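Local coordinates for DUF574 domain-containing protein (Thermobifida fusca, PDB 2QE6) that probably acts as a methyltransferase that binds S-adenosylmethionine, its target molecule being unknown, at residues A[162-167]-A[193-198]; A[174-179]-A[227-232]; A[241-246]-A[264-269]. The protein carries 1 engineered substitution. All coordinates share one frame; numbering follows the deposited sequence.

Contacts 1 and 3 are built on the same mixed sheet and meet where strand 191-197 pairs with strand 265-271; contact 2 bridges helix 175-185 and segment 227-232, against one side of that sheet. Contact 1 is wholly buried near the centre of the chain and opens onto S-adenosylmethionine, so its backbone bonds also shape a binding site. Contact 3, at the outer strand, is partly buried and relies on strand pairing and a selenomethionine-tyrosine contact. Contact 2 differs most in chemistry: a charged, solvent-facing rim adjoins valine methyls packed on the glutamine. M194 of contact 1 packs on Q230 and F231 of contact 2, and V241 of contact 3 touches I227, E228 and F231.

Contact 1 of 3, residues A[162-167]-A[193-198]; sequences MLVGML and FMTSLV. With SAM (S-adenosylmethionine), chain F.
M162 and L163 at the end of strand 160-163 pair in parallel with F193 and M194 of strand 191-197, L163 N bonding to F193 O at 2.8 Å while T195 N reaches L163 O only weakly, at 3.4 Å. After L163 the chain leaves the sheet, and V164 presses CG2 squarely on the F193 ring: the methyl is 3.6 Å from the ring centroid and 4° off its normal, a CH-pi contact. CG of F193 stands opposite its own backbone N (chi1 177°), which carries the ring out beneath that methyl. The other branch, V164 CG1, lies 3.4 Å from OXT of the S-adenosylmethionine carboxylate. M162 and F193 point to one face of the sheet; L163 and M194 lie side by side on the opposite one, L163 CB 3.9 Å from M194 CG. T195 OG1 accepts the N-H of G165 at 2.7 Å and also bonds to OD1 of N61, a residue of the cofactor site. In the loop at G165, with its positive phi, V164 O is directed to the cofactor amino nitrogen N at 2.6 Å and M166 SE laid against adenine C8 at 3.3 Å. This loop is one of several at the C-terminal edge of the sheet that line the cofactor site in class I methyltransferases; a backbone carbonyl would suit a positively charged amino group, and T195 probably helps position the loop from the second shell.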
HETATM    1  N   MSE A 162       3.800   3.724  -5.300  1.00 36.44           N
HETATM    2  CA  MSE A 162       3.637   3.087  -3.990  1.00 34.76           C
HETATM    3  C   MSE A 162       2.962   1.759  -4.183  1.00 35.78           C
HETATM    4  O   MSE A 162       1.995   1.656  -4.925  1.00 33.96           O
HETATM    5  CB  MSE A 162       2.769   3.953  -3.088  1.00 35.75           C
HETATM    6  CG  MSE A 162       3.351   5.309  -2.794  1.00 34.17           C
HETATM    7 SE   MSE A 162       2.061   6.521  -2.004  0.75 37.91          SE
HETATM    8  CE  MSE A 162       1.410   5.573  -0.422  1.00 30.99           C
ATOM      9  N   LEU A 163       3.549   0.713  -3.606  1.00 36.60           N
ATOM     10  CA  LEU A 163       2.899  -0.567  -3.461  1.00 35.41           C
ATOM     11  C   LEU A 163       2.886  -0.903  -1.959  1.00 37.93           C
ATOM     12  O   LEU A 163       3.355  -1.953  -1.518  1.00 38.80           O
ATOM     13  CB  LEU A 163       3.616  -1.647  -4.279  1.00 37.06           C
ATOM     14  CG  LEU A 163       3.424  -1.521  -5.803  1.00 40.93           C
ATOM     15  CD1 LEU A 163       4.647  -1.060  -6.457  1.00 40.62           C
ATOM     16  CD2 LEU A 163       2.994  -2.858  -6.389  1.00 50.70           C
ATOM     17  N   VAL A 164       2.376   0.044  -1.186  1.00 36.14           N
ATOM     18  CA  VAL A 164       2.298  -0.046   0.248  1.00 36.17           C
ATOM     19  C   VAL A 164       1.152  -1.045   0.576  1.00 38.62           C
ATOM     20  O   VAL A 164       0.058  -0.936   0.026  1.00 41.48           O
ATOM     21  CB  VAL A 164       2.102   1.387   0.882  1.00 32.43           C
ATOM     22  CG1 VAL A 164       1.854   1.307   2.408  1.00 37.57           C
ATOM     23  CG2 VAL A 164       3.344   2.261   0.610  1.00 28.08           C
ATOM     24  N   GLY A 165       1.455  -2.053   1.397  1.00 38.91           N
ATOM     25  CA  GLY A 165       0.513  -3.104   1.736  1.00 40.08           C
ATOM     26  C   GLY A 165       0.020  -3.940   0.583  1.00 42.36           C
ATOM     27  O   GLY A 165      -1.083  -4.528   0.661  1.00 42.23           O
HETATM   28  N   MSE A 166       0.826  -3.997  -0.484  1.00 42.18           N
HETATM   29  CA  MSE A 166       0.384  -4.486  -1.822  1.00 42.13           C
HETATM   30  C   MSE A 166       1.363  -5.583  -2.317  1.00 43.03           C
HETATM   31  O   MSE A 166       0.962  -6.531  -3.029  1.00 37.43           O
HETATM   32  CB  MSE A 166       0.277  -3.212  -2.753  1.00 43.42           C
HETATM   33  CG  MSE A 166      -0.362  -3.168  -4.222  1.00 46.70           C
HETATM   34 SE   MSE A 166      -1.774  -4.409  -4.448  0.75 59.72          SE
HETATM   35  CE  MSE A 166      -0.889  -5.519  -5.769  1.00 49.59           C
ATOM     36  N   LEU A 167       2.638  -5.523  -1.931  1.00 42.57           N
ATOM     37  CA  LEU A 167       3.619  -6.449  -2.546  1.00 38.01           C
ATOM     38  C   LEU A 167       3.265  -7.910  -2.303  1.00 38.92           C
ATOM     39  O   LEU A 167       3.507  -8.759  -3.155  1.00 36.88           O
ATOM     40  CB  LEU A 167       5.067  -6.181  -2.056  1.00 38.20           C
ATOM     41  CG  LEU A 167       6.262  -7.000  -2.630  1.00 39.59           C
ATOM     42  CD1 LEU A 167       6.326  -6.885  -4.144  1.00 39.54           C
ATOM     43  CD2 LEU A 167       7.664  -6.613  -2.026  1.00 35.15           C
ATOM     44  N   PHE A 193       8.042   3.174  -3.121  1.00 34.50           N
ATOM     45  CA  PHE A 193       7.723   2.977  -1.680  1.00 34.90           C
ATOM     46  C   PHE A 193       6.841   1.712  -1.605  1.00 37.95           C
ATOM     47  O   PHE A 193       5.755   1.679  -2.183  1.00 37.11           O
ATOM     48  CB  PHE A 193       7.001   4.245  -1.183  1.00 34.17           C
ATOM     49  CG  PHE A 193       6.520   4.227   0.254  1.00 31.21           C
ATOM     50  CD1 PHE A 193       6.986   3.320   1.194  1.00 36.71           C
ATOM     51  CD2 PHE A 193       5.636   5.230   0.685  1.00 35.30           C
ATOM     52  CE1 PHE A 193       6.571   3.377   2.525  1.00 34.96           C
ATOM     53  CE2 PHE A 193       5.197   5.274   2.010  1.00 34.30           C
ATOM     54  CZ  PHE A 193       5.688   4.348   2.941  1.00 32.56           C
HETATM   55  N   MSE A 194       7.332   0.642  -0.966  1.00 35.77           N
HETATM   56  CA  MSE A 194       6.537  -0.551  -0.793  1.00 35.71           C
HETATM   57  C   MSE A 194       6.558  -1.049   0.645  1.00 34.23           C
HETATM   58  O   MSE A 194       7.530  -0.817   1.374  1.00 36.16           O
HETATM   59  CB  MSE A 194       7.087  -1.686  -1.676  1.00 35.05           C
HETATM   60  CG  MSE A 194       7.319  -1.261  -3.109  1.00 42.33           C
HETATM   61 SE   MSE A 194       7.557  -2.798  -4.274  0.75 36.43          SE
HETATM   62  CE  MSE A 194       9.429  -3.248  -3.905  1.00 39.33           C
ATOM     63  N   THR A 195       5.511  -1.764   1.050  1.00 32.37           N
ATOM     64  CA  THR A 195       5.564  -2.500   2.306  1.00 33.77           C
ATOM     65  C   THR A 195       5.063  -3.906   1.986  1.00 32.30           C
ATOM     66  O   THR A 195       4.390  -4.113   0.990  1.00 34.67           O
ATOM     67  CB  THR A 195       4.796  -1.853   3.442  1.00 34.95           C
ATOM     68  OG1 THR A 195       3.385  -2.076   3.259  1.00 39.38           O
ATOM     69  CG2 THR A 195       5.135  -0.372   3.549  1.00 33.75           C
ATOM     70  N   SER A 196       5.366  -4.853   2.844  1.00 34.35           N
ATOM     71  CA  SER A 196       5.103  -6.244   2.526  1.00 33.23           C
ATOM     72  C   SER A 196       5.087  -7.058   3.803  1.00 36.85           C
ATOM     73  O   SER A 196       5.904  -6.842   4.681  1.00 36.73           O
ATOM     74  CB  SER A 196       6.198  -6.803   1.647  1.00 35.21           C
ATOM     75  OG  SER A 196       5.978  -8.216   1.363  1.00 34.22           O
ATOM     76  N   LEU A 197       4.181  -8.025   3.857  1.00 35.62           N
ATOM     77  CA  LEU A 197       4.305  -9.146   4.738  1.00 34.30           C
ATOM     78  C   LEU A 197       5.681  -9.788   4.562  1.00 33.90           C
ATOM     79  O   LEU A 197       6.118 -10.061   3.428  1.00 35.39           O
ATOM     80  CB  LEU A 197       3.165 -10.127   4.420  1.00 34.77           C
ATOM     81  CG  LEU A 197       2.965 -11.410   5.226  1.00 45.42           C
ATOM     82  CD1 LEU A 197       2.821 -11.159   6.755  1.00 46.91           C
ATOM     83  CD2 LEU A 197       1.742 -12.085   4.642  1.00 43.03           C
ATOM     84  N   VAL A 198       6.357 -10.072   5.684  1.00 32.52           N
ATOM     85  CA  VAL A 198       7.775 -10.500   5.661  1.00 30.70           C
ATOM     86  C   VAL A 198       7.872 -11.894   6.261  1.00 33.25           C
ATOM     87  O   VAL A 198       7.066 -12.272   7.096  1.00 31.72           O
ATOM     88  CB  VAL A 198       8.729  -9.476   6.396  1.00 31.11           C
ATOM     89  CG1 VAL A 198       8.539  -9.514   7.910  1.00 28.12           C
ATOM     90  CG2 VAL A 198      10.210  -9.728   6.004  1.00 30.36           C
TER
HETATM   91  N   SAM F 400      -2.193   0.378   0.337  1.00 28.40           N
HETATM   92  CA  SAM F 400      -3.112   0.410   1.543  1.00 30.21           C
HETATM   93  C   SAM F 400      -2.278   0.405   2.806  1.00 31.01           C
HETATM   94  O   SAM F 400      -2.715   0.904   3.837  1.00 31.59           O
HETATM   95  OXT SAM F 400      -1.162  -0.129   2.813  1.00 28.67           O
HETATM   96  CB  SAM F 400      -4.109  -0.757   1.671  1.00 27.39           C
HETATM   97  CG  SAM F 400      -3.494  -2.152   1.867  1.00 28.67           C
HETATM   98  SD  SAM F 400      -4.663  -3.551   1.813  1.00 14.44           S
HETATM   99  CE  SAM F 400      -6.149  -2.554   1.546  1.00 42.41           C
HETATM  100  C5' SAM F 400      -4.343  -4.002   0.095  1.00 31.89           C
HETATM  101  C4' SAM F 400      -5.065  -3.293  -1.058  1.00 30.30           C
HETATM  102  O4' SAM F 400      -4.466  -3.677  -2.300  1.00 27.71           O
HETATM  103  C3' SAM F 400      -6.553  -3.658  -1.188  1.00 32.41           C
HETATM  104  O3' SAM F 400      -7.364  -2.497  -1.245  1.00 30.91           O
HETATM  105  C2' SAM F 400      -6.683  -4.498  -2.448  1.00 33.81           C
HETATM  106  O2' SAM F 400      -7.973  -4.457  -3.071  1.00 31.21           O
HETATM  107  C1' SAM F 400      -5.513  -3.934  -3.248  1.00 29.72           C
HETATM  108  N9  SAM F 400      -5.072  -4.900  -4.255  1.00 29.41           N
HETATM  109  C8  SAM F 400      -4.536  -6.174  -4.079  1.00 33.38           C
HETATM  110  N7  SAM F 400      -4.264  -6.699  -5.302  1.00 31.49           N
HETATM  111  C5  SAM F 400      -4.607  -5.763  -6.243  1.00 32.06           C
HETATM  112  C6  SAM F 400      -4.514  -5.771  -7.643  1.00 23.54           C
HETATM  113  N6  SAM F 400      -4.037  -6.876  -8.278  1.00 27.93           N
HETATM  114  N1  SAM F 400      -4.945  -4.641  -8.317  1.00 31.12           N
HETATM  115  C2  SAM F 400      -5.453  -3.511  -7.645  1.00 26.56           C
HETATM  116  N3  SAM F 400      -5.553  -3.510  -6.256  1.00 27.77           N
HETATM  117  C4  SAM F 400      -5.118  -4.627  -5.588  1.00 34.31           C

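Contact 2 of 3, residues A[174-179]-A[227-232]; sequences VVDRVV and IERQFG
R229 and Q230 of segment 227-232 both reach for D176 on helix 175-185, the crossover helix of the beta-alpha-beta unit 160-163/175-185/191-197. The R229 chain is extended from CG to NE and brings its guanidinium edge to the carboxylate: NH2 meets D176 OD2 at 2.9 Å in a salt bridge. OD2 lies near the guanidinium plane, whereas NH2 comes to it from above the carboxylate plane. The two planes are 67° apart, so the pair is twisted rather than coplanar, and its second link, NH1 to D176 OD1 at 3.2 Å, is weak. A long and weak ion pair also joins NH1 to E226.

Q230 bends about CB-CG (chi2 -58°), bringing its amide to V175 and D176. NE2 donates to D176 OD1 at 2.7 Å, nearly along the C-O axis of the carboxylate, with the amide and carboxylate only 15° from coplanar. OE1 receives a hydrogen bond of 2.7 Å from a water that also donates to D176 O at 2.9 Å. The valine methyls pack against polar groups: V175 CG2 on the amide carbon Q230 CD (3.7 Å), V179 CG1 on the backbone oxygen Q230 O (3.4 Å). Both sides rest on strand 191-197, V179 on L192 and Q230 on M194. F231 turns away to pack on M194 and V241, and G232, with positive phi, closes the type I turn from R229.

The salt bridge at OD2 and the Q230 N-H at OD1 would favour the carboxylate form of D176, while direct and water-mediated bonds fix the Q230 amide in one orientation.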
ATOM      1  N   VAL A 174       4.259 -13.396 -11.280  1.00 35.91           N
ATOM      2  CA  VAL A 174       4.046 -12.098 -11.902  1.00 36.27           C
ATOM      3  C   VAL A 174       4.895 -10.964 -11.300  1.00 35.62           C
ATOM      4  O   VAL A 174       5.064  -9.953 -11.958  1.00 36.79           O
ATOM      5  CB  VAL A 174       2.580 -11.674 -11.857  1.00 37.88           C
ATOM      6  CG1 VAL A 174       1.687 -12.768 -12.414  1.00 40.04           C
ATOM      7  CG2 VAL A 174       2.191 -11.223 -10.449  1.00 37.64           C
ATOM      8  N   VAL A 175       5.431 -11.128 -10.081  1.00 33.99           N
ATOM      9  CA  VAL A 175       6.015  -9.996  -9.347  1.00 35.08           C
ATOM     10  C   VAL A 175       7.157  -9.278 -10.097  1.00 36.51           C
ATOM     11  O   VAL A 175       7.184  -8.040 -10.157  1.00 35.23           O
ATOM     12  CB  VAL A 175       6.460 -10.396  -7.919  1.00 33.20           C
ATOM     13  CG1 VAL A 175       7.679 -11.392  -7.961  1.00 30.99           C
ATOM     14  CG2 VAL A 175       6.770  -9.147  -7.093  1.00 34.95           C
ATOM     15  N   ASP A 176       8.078 -10.037 -10.704  1.00 35.56           N
ATOM     16  CA  ASP A 176       9.271  -9.426 -11.323  1.00 37.08           C
ATOM     17  C   ASP A 176       8.873  -8.485 -12.453  1.00 39.87           C
ATOM     18  O   ASP A 176       9.295  -7.337 -12.468  1.00 38.67           O
ATOM     19  CB  ASP A 176      10.275 -10.459 -11.831  1.00 40.54           C
ATOM     20  CG  ASP A 176      11.001 -11.187 -10.699  1.00 42.14           C
ATOM     21  OD1 ASP A 176      10.988 -10.731  -9.532  1.00 42.04           O
ATOM     22  OD2 ASP A 176      11.594 -12.239 -10.969  1.00 51.51           O
ATOM     23  N   ARG A 177       8.024  -8.963 -13.355  1.00 40.89           N
ATOM     24  CA  ARG A 177       7.578  -8.178 -14.489  1.00 44.21           C
ATOM     25  C   ARG A 177       6.710  -7.002 -14.040  1.00 41.62           C
ATOM     26  O   ARG A 177       6.794  -5.890 -14.606  1.00 38.77           O
ATOM     27  CB  ARG A 177       6.810  -9.068 -15.496  1.00 45.47           C
ATOM     28  CG  ARG A 177       5.793  -8.309 -16.386  1.00 57.41           C
ATOM     29  CD  ARG A 177       4.824  -9.233 -17.161  1.00 57.60           C
ATOM     30  NE  ARG A 177       3.691  -9.760 -16.368  1.00 68.37           N
ATOM     31  CZ  ARG A 177       2.561  -9.094 -16.099  1.00 70.24           C
ATOM     32  NH1 ARG A 177       2.376  -7.845 -16.521  1.00 74.05           N
ATOM     33  NH2 ARG A 177       1.603  -9.686 -15.391  1.00 68.89           N
ATOM     34  N   VAL A 178       5.853  -7.230 -13.045  1.00 39.86           N
ATOM     35  CA  VAL A 178       4.906  -6.178 -12.623  1.00 38.20           C
ATOM     36  C   VAL A 178       5.641  -5.012 -11.952  1.00 38.52           C
ATOM     37  O   VAL A 178       5.475  -3.851 -12.355  1.00 37.19           O
ATOM     38  CB  VAL A 178       3.743  -6.743 -11.733  1.00 38.86           C
ATOM     39  CG1 VAL A 178       3.005  -5.602 -11.010  1.00 39.77           C
ATOM     40  CG2 VAL A 178       2.759  -7.595 -12.607  1.00 34.26           C
ATOM     41  N   VAL A 179       6.467  -5.306 -10.947  1.00 37.34           N
ATOM     42  CA  VAL A 179       7.149  -4.219 -10.226  1.00 37.91           C
ATOM     43  C   VAL A 179       8.188  -3.569 -11.147  1.00 38.24           C
ATOM     44  O   VAL A 179       8.346  -2.357 -11.126  1.00 35.81           O
ATOM     45  CB  VAL A 179       7.758  -4.651  -8.872  1.00 36.52           C
ATOM     46  CG1 VAL A 179       8.415  -3.433  -8.153  1.00 34.03           C
ATOM     47  CG2 VAL A 179       6.643  -5.258  -7.990  1.00 32.11           C
ATOM     48  N   ILE A 227      12.239  -8.927  -0.614  1.00 33.74           N
ATOM     49  CA  ILE A 227      11.624  -7.604  -0.674  1.00 33.61           C
ATOM     50  C   ILE A 227      12.609  -6.606  -1.305  1.00 34.45           C
ATOM     51  O   ILE A 227      12.256  -5.897  -2.263  1.00 37.37           O
ATOM     52  CB  ILE A 227      11.159  -7.122   0.729  1.00 35.91           C
ATOM     53  CG1 ILE A 227      10.053  -8.044   1.250  1.00 38.22           C
ATOM     54  CG2 ILE A 227      10.725  -5.687   0.666  1.00 30.29           C
ATOM     55  CD1 ILE A 227       9.690  -7.896   2.716  1.00 31.00           C
ATOM     56  N   GLU A 228      13.837  -6.568  -0.782  1.00 36.34           N
ATOM     57  CA  GLU A 228      14.858  -5.635  -1.268  1.00 39.89           C
ATOM     58  C   GLU A 228      15.078  -5.808  -2.752  1.00 38.72           C
ATOM     59  O   GLU A 228      15.235  -4.842  -3.472  1.00 34.38           O
ATOM     60  CB  GLU A 228      16.198  -5.834  -0.579  1.00 38.47           C
ATOM     61  CG  GLU A 228      16.251  -5.468   0.908  1.00 49.05           C
ATOM     62  CD  GLU A 228      17.627  -5.787   1.546  1.00 54.27           C
ATOM     63  OE1 GLU A 228      18.631  -5.692   0.789  1.00 65.46           O
ATOM     64  OE2 GLU A 228      17.683  -6.114   2.768  1.00 66.28           O
ATOM     65  N   ARG A 229      15.066  -7.051  -3.196  1.00 37.86           N
ATOM     66  CA  ARG A 229      15.275  -7.371  -4.591  1.00 39.49           C
ATOM     67  C   ARG A 229      14.281  -6.692  -5.513  1.00 37.48           C
ATOM     68  O   ARG A 229      14.606  -6.400  -6.666  1.00 36.36           O
ATOM     69  CB  ARG A 229      15.184  -8.870  -4.772  1.00 37.38           C
ATOM     70  CG  ARG A 229      15.560  -9.390  -6.117  1.00 46.01           C
ATOM     71  CD  ARG A 229      15.506 -10.923  -6.119  1.00 47.90           C
ATOM     72  NE  ARG A 229      15.227 -11.329  -7.481  1.00 60.00           N
ATOM     73  CZ  ARG A 229      14.025 -11.641  -7.962  1.00 64.26           C
ATOM     74  NH1 ARG A 229      12.954 -11.672  -7.183  1.00 72.19           N
ATOM     75  NH2 ARG A 229      13.907 -11.971  -9.241  1.00 65.58           N
ATOM     76  N   GLN A 230      13.069  -6.475  -5.038  1.00 35.11           N
ATOM     77  CA  GLN A 230      12.013  -5.878  -5.875  1.00 36.74           C
ATOM     78  C   GLN A 230      12.181  -4.374  -6.030  1.00 36.11           C
ATOM     79  O   GLN A 230      11.471  -3.730  -6.798  1.00 38.41           O
ATOM     80  CB  GLN A 230      10.628  -6.233  -5.336  1.00 37.18           C
ATOM     81  CG  GLN A 230      10.296  -7.729  -5.507  1.00 34.94           C
ATOM     82  CD  GLN A 230      10.351  -8.172  -6.910  1.00 39.63           C
ATOM     83  OE1 GLN A 230      10.029  -7.405  -7.826  1.00 38.37           O
ATOM     84  NE2 GLN A 230      10.796  -9.436  -7.130  1.00 30.64           N
ATOM     85  N   PHE A 231      13.160  -3.823  -5.319  1.00 37.01           N
ATOM     86  CA  PHE A 231      13.608  -2.454  -5.554  1.00 37.89           C
ATOM     87  C   PHE A 231      14.617  -2.372  -6.734  1.00 38.26           C
ATOM     88  O   PHE A 231      15.003  -1.290  -7.125  1.00 37.13           O
ATOM     89  CB  PHE A 231      14.181  -1.862  -4.262  1.00 38.62           C
ATOM     90  CG  PHE A 231      13.129  -1.603  -3.199  1.00 42.63           C
ATOM     91  CD1 PHE A 231      12.761  -2.594  -2.315  1.00 34.00           C
ATOM     92  CD2 PHE A 231      12.483  -0.384  -3.123  1.00 32.48           C
ATOM     93  CE1 PHE A 231      11.769  -2.377  -1.373  1.00 35.34           C
ATOM     94  CE2 PHE A 231      11.494  -0.149  -2.164  1.00 37.74           C
ATOM     95  CZ  PHE A 231      11.146  -1.136  -1.289  1.00 37.41           C
ATOM     96  N   GLY A 232      15.036  -3.512  -7.302  1.00 38.96           N
ATOM     97  CA  GLY A 232      15.916  -3.505  -8.492  1.00 37.75           C
ATOM     98  C   GLY A 232      17.163  -2.681  -8.234  1.00 37.51           C
ATOM     99  O   GLY A 232      17.714  -2.754  -7.175  1.00 39.13           O
TER
HETATM  100  O   HOH W   1      10.820  -6.509 -10.195  1.00 27.76           O

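Contact 3 of 3, residues A[241-246]-A[264-269]; sequences VVYTAL and LGMAGI
V241 sets CG1 against the selenium of M266, 3.9 Å from SE, the two side chains meeting at about a right angle; its other branch, CG2, lies over G268, which has no side chain there. I227 and E228 of helix 224-229 pack on the same valine. V242 makes two of the three backbone hydrogen bonds. Its N gives a hydrogen bond of 3.1 Å to A267 O, and its own O receives A267 N at 2.9 Å, the two bonds of an antiparallel hydrogen-bonded pair, with the CA-H of M266 also turned to V242 O.

This pairing joins strand 235-243 to strand 265-271, the one strand that runs against its neighbours in a sheet of order 3-2-1-4-5-7-6, the reversed seventh strand characteristic of the class I, Rossmann-like methyltransferase fold.

At Y243 the partner is M266 again, now in a non-hydrogen-bonded pair. The selenomethionine chain is straight beyond CG (chi3 174°), which delivers its terminal methyl over the phenol ring: CE is 3.7 Å from the ring centroid and 12° off the normal, a CH-pi contact, with SE above the same face farther off, 5.2 Å from the centroid, as a Met-aromatic contact. G265 O lies in the ring plane at its edge, 3.6 Å from Y243 CD1, and the phenol OH bonds to T200 OG1.

T244 begins a short 3-10 turn, its N bonding to G265 O at 3.0 Å from 36° above the carbonyl plane. Its CG2 leans over the backbone of M266 and ends 4.1 Å from A267 CB, on the face of the sheet where A267 packs on V64 and T244 on E60, both of helix 54-75.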
ATOM      1  N   VAL A 241      15.371  -1.680   4.150  1.00 33.84           N
ATOM      2  CA  VAL A 241      14.170  -2.482   4.292  1.00 35.27           C
ATOM      3  C   VAL A 241      14.153  -3.003   5.736  1.00 34.23           C
ATOM      4  O   VAL A 241      15.019  -3.770   6.136  1.00 32.47           O
ATOM      5  CB  VAL A 241      14.117  -3.620   3.247  1.00 36.90           C
ATOM      6  CG1 VAL A 241      12.949  -4.523   3.481  1.00 31.49           C
ATOM      7  CG2 VAL A 241      14.045  -3.015   1.812  1.00 38.95           C
ATOM      8  N   VAL A 242      13.207  -2.513   6.530  1.00 35.53           N
ATOM      9  CA  VAL A 242      13.171  -2.792   7.981  1.00 34.76           C
ATOM     10  C   VAL A 242      11.733  -2.994   8.412  1.00 35.01           C
ATOM     11  O   VAL A 242      10.809  -2.611   7.681  1.00 35.02           O
ATOM     12  CB  VAL A 242      13.767  -1.639   8.791  1.00 38.08           C
ATOM     13  CG1 VAL A 242      15.253  -1.462   8.461  1.00 34.57           C
ATOM     14  CG2 VAL A 242      12.960  -0.317   8.569  1.00 29.15           C
ATOM     15  N   TYR A 243      11.527  -3.615   9.581  1.00 32.23           N
ATOM     16  CA  TYR A 243      10.181  -3.769  10.113  1.00 33.12           C
ATOM     17  C   TYR A 243       9.482  -2.395  10.069  1.00 35.30           C
ATOM     18  O   TYR A 243      10.091  -1.365  10.258  1.00 34.15           O
ATOM     19  CB  TYR A 243      10.208  -4.346  11.523  1.00 34.37           C
ATOM     20  CG  TYR A 243      10.613  -5.810  11.624  1.00 32.49           C
ATOM     21  CD1 TYR A 243       9.876  -6.806  10.989  1.00 28.97           C
ATOM     22  CD2 TYR A 243      11.725  -6.193  12.352  1.00 31.60           C
ATOM     23  CE1 TYR A 243      10.223  -8.175  11.109  1.00 33.81           C
ATOM     24  CE2 TYR A 243      12.076  -7.549  12.475  1.00 33.16           C
ATOM     25  CZ  TYR A 243      11.309  -8.529  11.848  1.00 27.92           C
ATOM     26  OH  TYR A 243      11.622  -9.868  11.951  1.00 37.96           O
ATOM     27  N   THR A 244       8.205  -2.385   9.739  1.00 35.20           N
ATOM     28  CA  THR A 244       7.507  -1.137   9.479  1.00 34.84           C
ATOM     29  C   THR A 244       7.661  -0.071  10.604  1.00 36.67           C
ATOM     30  O   THR A 244       7.851   1.103  10.285  1.00 34.79           O
ATOM     31  CB  THR A 244       5.981  -1.386   9.104  1.00 36.80           C
ATOM     32  OG1 THR A 244       5.346  -2.190  10.118  1.00 33.19           O
ATOM     33  CG2 THR A 244       5.846  -2.084   7.760  1.00 35.19           C
ATOM     34  N   ALA A 245       7.615  -0.460  11.884  1.00 35.82           N
ATOM     35  CA  ALA A 245       7.701   0.503  12.988  1.00 34.65           C
ATOM     36  C   ALA A 245       9.118   1.144  13.128  1.00 35.04           C
ATOM     37  O   ALA A 245       9.281   2.169  13.797  1.00 37.01           O
ATOM     38  CB  ALA A 245       7.310  -0.162  14.281  1.00 35.39           C
ATOM     39  N   LEU A 246      10.115   0.493  12.513  1.00 35.31           N
ATOM     40  CA  LEU A 246      11.510   0.918  12.554  1.00 35.41           C
ATOM     41  C   LEU A 246      11.868   1.872  11.401  1.00 35.59           C
ATOM     42  O   LEU A 246      12.980   2.400  11.351  1.00 33.13           O
ATOM     43  CB  LEU A 246      12.432  -0.326  12.512  1.00 33.93           C
ATOM     44  CG  LEU A 246      12.333  -1.344  13.652  1.00 36.08           C
ATOM     45  CD1 LEU A 246      13.370  -2.490  13.501  1.00 30.54           C
ATOM     46  CD2 LEU A 246      12.498  -0.685  15.015  1.00 35.18           C
ATOM     47  N   LEU A 264       5.428  -8.433  11.546  1.00 31.34           N
ATOM     48  CA  LEU A 264       4.684  -9.032  10.451  1.00 31.62           C
ATOM     49  C   LEU A 264       5.024  -8.412   9.083  1.00 34.86           C
ATOM     50  O   LEU A 264       4.934  -9.086   8.081  1.00 36.11           O
ATOM     51  CB  LEU A 264       3.147  -8.958  10.716  1.00 32.64           C
ATOM     52  CG  LEU A 264       2.588  -9.998  11.704  1.00 35.34           C
ATOM     53  CD1 LEU A 264       1.089  -9.696  11.984  1.00 33.05           C
ATOM     54  CD2 LEU A 264       2.817 -11.412  11.259  1.00 36.12           C
ATOM     55  N   GLY A 265       5.401  -7.133   9.045  1.00 32.27           N
ATOM     56  CA  GLY A 265       5.726  -6.474   7.796  1.00 33.27           C
ATOM     57  C   GLY A 265       6.967  -5.615   7.795  1.00 34.28           C
ATOM     58  O   GLY A 265       7.433  -5.168   8.867  1.00 35.68           O
HETATM   59  N   MSE A 266       7.501  -5.389   6.583  1.00 34.39           N
HETATM   60  CA  MSE A 266       8.641  -4.476   6.378  1.00 33.24           C
HETATM   61  C   MSE A 266       8.295  -3.390   5.400  1.00 33.71           C
HETATM   62  O   MSE A 266       7.407  -3.552   4.612  1.00 36.73           O
HETATM   63  CB  MSE A 266       9.886  -5.213   5.897  1.00 33.40           C
HETATM   64  CG  MSE A 266      10.483  -6.086   6.969  1.00 37.60           C
HETATM   65 SE   MSE A 266      12.309  -6.495   6.763  0.75 31.38          SE
HETATM   66  CE  MSE A 266      12.636  -7.408   8.404  1.00 31.85           C
ATOM     67  N   ALA A 267       9.023  -2.283   5.479  1.00 35.99           N
ATOM     68  CA  ALA A 267       8.859  -1.131   4.614  1.00 33.34           C
ATOM     69  C   ALA A 267      10.231  -0.792   3.997  1.00 34.48           C
ATOM     70  O   ALA A 267      11.271  -1.006   4.628  1.00 32.80           O
ATOM     71  CB  ALA A 267       8.365   0.083   5.422  1.00 32.93           C
ATOM     72  N   GLY A 268      10.213  -0.232   2.784  1.00 32.80           N
ATOM     73  CA  GLY A 268      11.409   0.289   2.136  1.00 34.76           C
ATOM     74  C   GLY A 268      11.019   1.368   1.140  1.00 34.39           C
ATOM     75  O   GLY A 268       9.944   1.324   0.572  1.00 36.41           O
ATOM     76  N   ILE A 269      11.891   2.346   0.962  1.00 33.74           N
ATOM     77  CA  ILE A 269      11.759   3.344  -0.090  1.00 33.42           C
ATOM     78  C   ILE A 269      13.105   3.407  -0.812  1.00 33.05           C
ATOM     79  O   ILE A 269      14.157   3.484  -0.173  1.00 36.98           O
ATOM     80  CB  ILE A 269      11.421   4.736   0.441  1.00 32.03           C
ATOM     81  CG1 ILE A 269      10.036   4.751   1.068  1.00 34.47           C
ATOM     82  CG2 ILE A 269      11.449   5.784  -0.716  1.00 33.86           C
ATOM     83  CD1 ILE A 269       9.586   6.135   1.464  1.00 30.10           C
TER